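PDB 1O8X: tryparedoxin from Crithidia fasciculata, which probably works as a thioredoxin-like dithiol-disulfide oxidoreductase, passing reducing equivalents along the trypanosomatid response to oxidative stress. Local coordinates for residues L8-R16 with W86-A96. The protein carries 1 engineered substitution. Sequence-based numbering, arbitrary orientation.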
loop_
_atom_site.group_PDB
_atom_site.type_symbol
_atom_site.label_atom_id
_atom_site.label_comp_id
_atom_site.label_asym_id
_atom_site.label_seq_id
_atom_site.Cartn_x
_atom_site.Cartn_y
_atom_site.Cartn_z
ATOM N N LEU A 8 -7.173 8.849 -3.886
ATOM C CA LEU A 8 -8.113 8.667 -2.788
ATOM C C LEU A 8 -8.976 9.923 -2.670
ATOM O O LEU A 8 -8.808 10.698 -1.721
ATOM C CB LEU A 8 -7.360 8.418 -1.472
ATOM C CG LEU A 8 -6.250 7.358 -1.427
ATOM C CD1 LEU A 8 -5.349 7.570 -0.218
ATOM C CD2 LEU A 8 -6.841 5.959 -1.418
ATOM N N PRO A 9 -9.885 10.126 -3.628
ATOM C CA PRO A 9 -10.685 11.355 -3.662
ATOM C C PRO A 9 -11.633 11.430 -2.474
ATOM O O PRO A 9 -12.471 10.546 -2.279
ATOM C CB PRO A 9 -11.451 11.253 -4.989
ATOM C CG PRO A 9 -11.484 9.810 -5.322
ATOM C CD PRO A 9 -10.248 9.207 -4.724
ATOM N N GLY A 10 -11.455 12.471 -1.671
ATOM C CA GLY A 10 -12.334 12.744 -0.552
ATOM C C GLY A 10 -12.204 11.789 0.616
ATOM O O GLY A 10 -13.112 11.691 1.439
ATOM N N ILE A 11 -11.083 11.075 0.689
ATOM C CA ILE A 11 -10.801 10.251 1.855
ATOM C C ILE A 11 -9.830 11.011 2.752
ATOM O O ILE A 11 -8.676 11.235 2.385
ATOM C CB ILE A 11 -10.254 8.856 1.451
ATOM C CG1 ILE A 11 -11.324 8.054 0.695
ATOM C CG2 ILE A 11 -9.780 8.087 2.684
ATOM C CD1 ILE A 11 -10.789 6.825 -0.037
ATOM N N GLU A 12 -10.308 11.414 3.922
ATOM C CA GLU A 12 -9.524 12.244 4.830
ATOM C C GLU A 12 -8.765 11.431 5.870
ATOM O O GLU A 12 -7.800 11.914 6.451
ATOM C CB GLU A 12 -10.438 13.242 5.540
ATOM C CG GLU A 12 -10.813 14.458 4.707
ATOM C CD GLU A 12 -11.187 15.651 5.570
ATOM O OE1 GLU A 12 -11.939 15.466 6.552
ATOM O OE2 GLU A 12 -10.730 16.778 5.272
ATOM N N LYS A 13 -9.218 10.205 6.111
ATOM C CA LYS A 13 -8.636 9.364 7.153
ATOM C C LYS A 13 -8.363 7.960 6.651
ATOM O O LYS A 13 -9.114 7.427 5.839
ATOM C CB LYS A 13 -9.548 9.293 8.378
ATOM C CG LYS A 13 -9.770 10.628 9.075
ATOM C CD LYS A 13 -9.917 10.455 10.574
ATOM C CE LYS A 13 -10.084 11.799 11.257
ATOM N NZ LYS A 13 -11.350 12.493 10.851
ATOM N N LEU A 14 -7.288 7.372 7.159
ATOM C CA LEU A 14 -6.941 5.985 6.865
ATOM C C LEU A 14 -6.846 5.225 8.167
ATOM O O LEU A 14 -6.557 5.816 9.215
ATOM C CB LEU A 14 -5.600 5.896 6.131
ATOM C CG LEU A 14 -5.495 6.595 4.780
ATOM C CD1 LEU A 14 -4.031 6.599 4.350
ATOM C CD2 LEU A 14 -6.365 5.885 3.756
ATOM N N ARG A 15 -7.091 3.920 8.114
ATOM C CA ARG A 15 -6.994 3.074 9.302
ATOM C C ARG A 15 -5.538 2.859 9.698
ATOM O O ARG A 15 -4.684 2.682 8.828
ATOM C CB ARG A 15 -7.642 1.711 9.049
ATOM C CG ARG A 15 -9.100 1.728 8.572
ATOM C CD ARG A 15 -10.047 2.567 9.423
ATOM N NE ARG A 15 -10.054 2.142 10.825
ATOM C CZ ARG A 15 -10.912 2.588 11.741
ATOM N NH1 ARG A 15 -11.845 3.478 11.415
ATOM N NH2 ARG A 15 -10.841 2.145 12.989
ATOM N N ARG A 16 -5.266 2.865 11.004
ATOM C CA ARG A 16 -3.977 2.450 11.556
ATOM C C ARG A 16 -4.258 1.726 12.864
ATOM O O ARG A 16 -4.863 2.299 13.780
ATOM C CB ARG A 16 -3.037 3.643 11.793
ATOM C CG ARG A 16 -1.634 3.267 12.307
ATOM C CD ARG A 16 -0.761 4.447 12.735
ATOM N NE ARG A 16 -1.388 5.237 13.797
ATOM C CZ ARG A 16 -0.862 6.330 14.342
ATOM N NH1 ARG A 16 0.317 6.788 13.941
ATOM N NH2 ARG A 16 -1.528 6.976 15.287
ATOM N N TRP A 86 1.024 -1.225 9.001
ATOM C CA TRP A 86 0.912 0.043 8.270
ATOM C C TRP A 86 -0.543 0.529 8.215
ATOM O O TRP A 86 -1.317 0.289 9.156
ATOM C CB TRP A 86 1.554 -0.107 6.874
ATOM C CG TRP A 86 1.158 -1.384 6.160
ATOM C CD1 TRP A 86 -0.105 -1.740 5.750
ATOM C CD2 TRP A 86 2.008 -2.476 5.824
ATOM N NE1 TRP A 86 -0.074 -2.978 5.160
ATOM C CE2 TRP A 86 1.209 -3.460 5.198
ATOM C CE3 TRP A 86 3.380 -2.721 5.961
ATOM C CZ2 TRP A 86 1.738 -4.673 4.747
ATOM C CZ3 TRP A 86 3.897 -3.909 5.514
ATOM C CH2 TRP A 86 3.083 -4.880 4.917
ATOM N N LEU A 87 -0.909 1.244 7.149
ATOM C CA LEU A 87 -2.237 1.860 7.067
ATOM C C LEU A 87 -3.151 1.095 6.127
ATOM O O LEU A 87 -2.686 0.235 5.382
ATOM C CB LEU A 87 -2.123 3.311 6.595
ATOM C CG LEU A 87 -1.071 4.181 7.268
ATOM C CD1 LEU A 87 -1.115 5.597 6.708
ATOM C CD2 LEU A 87 -1.267 4.190 8.761
ATOM N N ALA A 88 -4.440 1.431 6.140
ATOM C CA ALA A 88 -5.393 0.841 5.208
ATOM C C ALA A 88 -6.466 1.819 4.796
ATOM O O ALA A 88 -6.914 2.641 5.600
ATOM C CB ALA A 88 -6.052 -0.395 5.818
ATOM N N VAL A 89 -6.888 1.717 3.541
ATOM C CA VAL A 89 -8.127 2.384 3.119
ATOM C C VAL A 89 -9.253 1.679 3.865
ATOM O O VAL A 89 -9.306 0.451 3.881
ATOM C CB VAL A 89 -8.359 2.279 1.590
ATOM C CG1 VAL A 89 -9.696 2.921 1.202
ATOM C CG2 VAL A 89 -7.207 2.930 0.823
ATOM N N PRO A 90 -10.147 2.431 4.510
ATOM C CA PRO A 90 -11.223 1.784 5.258
ATOM C C PRO A 90 -12.078 0.902 4.354
ATOM O O PRO A 90 -12.274 1.242 3.184
ATOM C CB PRO A 90 -12.035 2.966 5.809
ATOM C CG PRO A 90 -11.067 4.109 5.851
ATOM C CD PRO A 90 -10.204 3.900 4.628
ATOM N N PHE A 91 -12.541 -0.228 4.879
ATOM C CA PHE A 91 -13.369 -1.165 4.129
ATOM C C PHE A 91 -14.597 -0.498 3.482
ATOM O O PHE A 91 -15.002 -0.882 2.384
ATOM C CB PHE A 91 -13.805 -2.335 5.025
ATOM C CG PHE A 91 -14.558 -3.407 4.289
ATOM C CD1 PHE A 91 -13.878 -4.347 3.522
ATOM C CD2 PHE A 91 -15.953 -3.462 4.337
ATOM C CE1 PHE A 91 -14.570 -5.340 2.824
ATOM C CE2 PHE A 91 -16.653 -4.447 3.639
ATOM C CZ PHE A 91 -15.967 -5.388 2.888
ATOM N N ALA A 92 -15.164 0.502 4.161
ATOM C CA ALA A 92 -16.303 1.271 3.645
ATOM C C ALA A 92 -15.987 2.043 2.363
ATOM O O ALA A 92 -16.897 2.372 1.596
ATOM C CB ALA A 92 -16.830 2.221 4.719
ATOM N N GLN A 93 -14.700 2.317 2.131
ATOM C CA GLN A 93 -14.250 3.053 0.950
ATOM C C GLN A 93 -13.670 2.107 -0.107
ATOM O O GLN A 93 -12.782 2.492 -0.872
ATOM C CB GLN A 93 -13.242 4.138 1.345
ATOM C CG GLN A 93 -13.857 5.514 1.637
ATOM C CD GLN A 93 -14.617 5.576 2.954
ATOM O OE1 GLN A 93 -15.722 6.125 3.011
ATOM N NE2 GLN A 93 -14.031 5.028 4.013
ATOM N N SER A 94 -14.190 0.881 -0.156
ATOM C CA SER A 94 -13.754 -0.128 -1.125
ATOM C C SER A 94 -13.954 0.286 -2.573
ATOM O O SER A 94 -13.160 -0.101 -3.436
ATOM C CB SER A 94 -14.454 -1.464 -0.886
ATOM O OG SER A 94 -13.916 -2.124 0.250
ATOM N N GLU A 95 -15.005 1.059 -2.846
ATOM C CA GLU A 95 -15.246 1.567 -4.195
ATOM C C GLU A 95 -14.041 2.372 -4.683
ATOM O O GLU A 95 -13.646 2.255 -5.850
ATOM C CB GLU A 95 -16.527 2.401 -4.240
ATOM C CG GLU A 95 -17.794 1.564 -4.364
ATOM C CD GLU A 95 -18.901 1.981 -3.402
ATOM O OE1 GLU A 95 -18.779 3.040 -2.743
ATOM O OE2 GLU A 95 -19.904 1.236 -3.290
ATOM N N ALA A 96 -13.441 3.153 -3.787
ATOM C CA ALA A 96 -12.240 3.918 -4.116
ATOM C C ALA A 96 -11.101 2.968 -4.462
ATOM O O ALA A 96 -10.323 3.250 -5.359
ATOM C CB ALA A 96 -11.835 4.838 -2.982
#
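Arg-15 and Ala-88 form an antiparallel hydrogen-bonded pair. Arg-15 N donates to Ala-88 O at 2.8 Å, with the donor in the carbonyl plane, and Ala-88 N returns a bond to Arg-15 O at 3.0 Å, tilted 21° from the plane of the Arg-15 carbonyl. The bend at chi2 (-51°) lays CG and CD of Arg-15 obliquely across Pro-90, Arg-15 CD lying 4.0 Å from Pro-90 CG; a second bend, at chi3, turns the chain beyond CD, and the guanidinium forms a salt bridge with Glu-20. Arg-16 instead runs alongside Leu-87 in the same direction, Arg-16 CB 3.6 Å from Leu-87 CD2. The other branch of Leu-87, CD1, meets Leu-14 CD1 at 3.9 Å where the two side chains cross at about a right angle. Beyond the strands, Ile-11 CD1 touches both Ala-96 CB (3.7 Å) and Gln-93 CG, bringing the 8-11 type II turn against the start of helix 94-103. Leu-8 CD2 lies 3.8 Å from Val-89 CG2. On the Arg-15/Ala-88 face, Phe-81 of helix 74-81 packs against both residues. Strand 87-88 also bonds to strand 63-69, so this pairing joins the N-terminal strands 13-16 and 19-22 to the central mixed sheet of the thioredoxin fold.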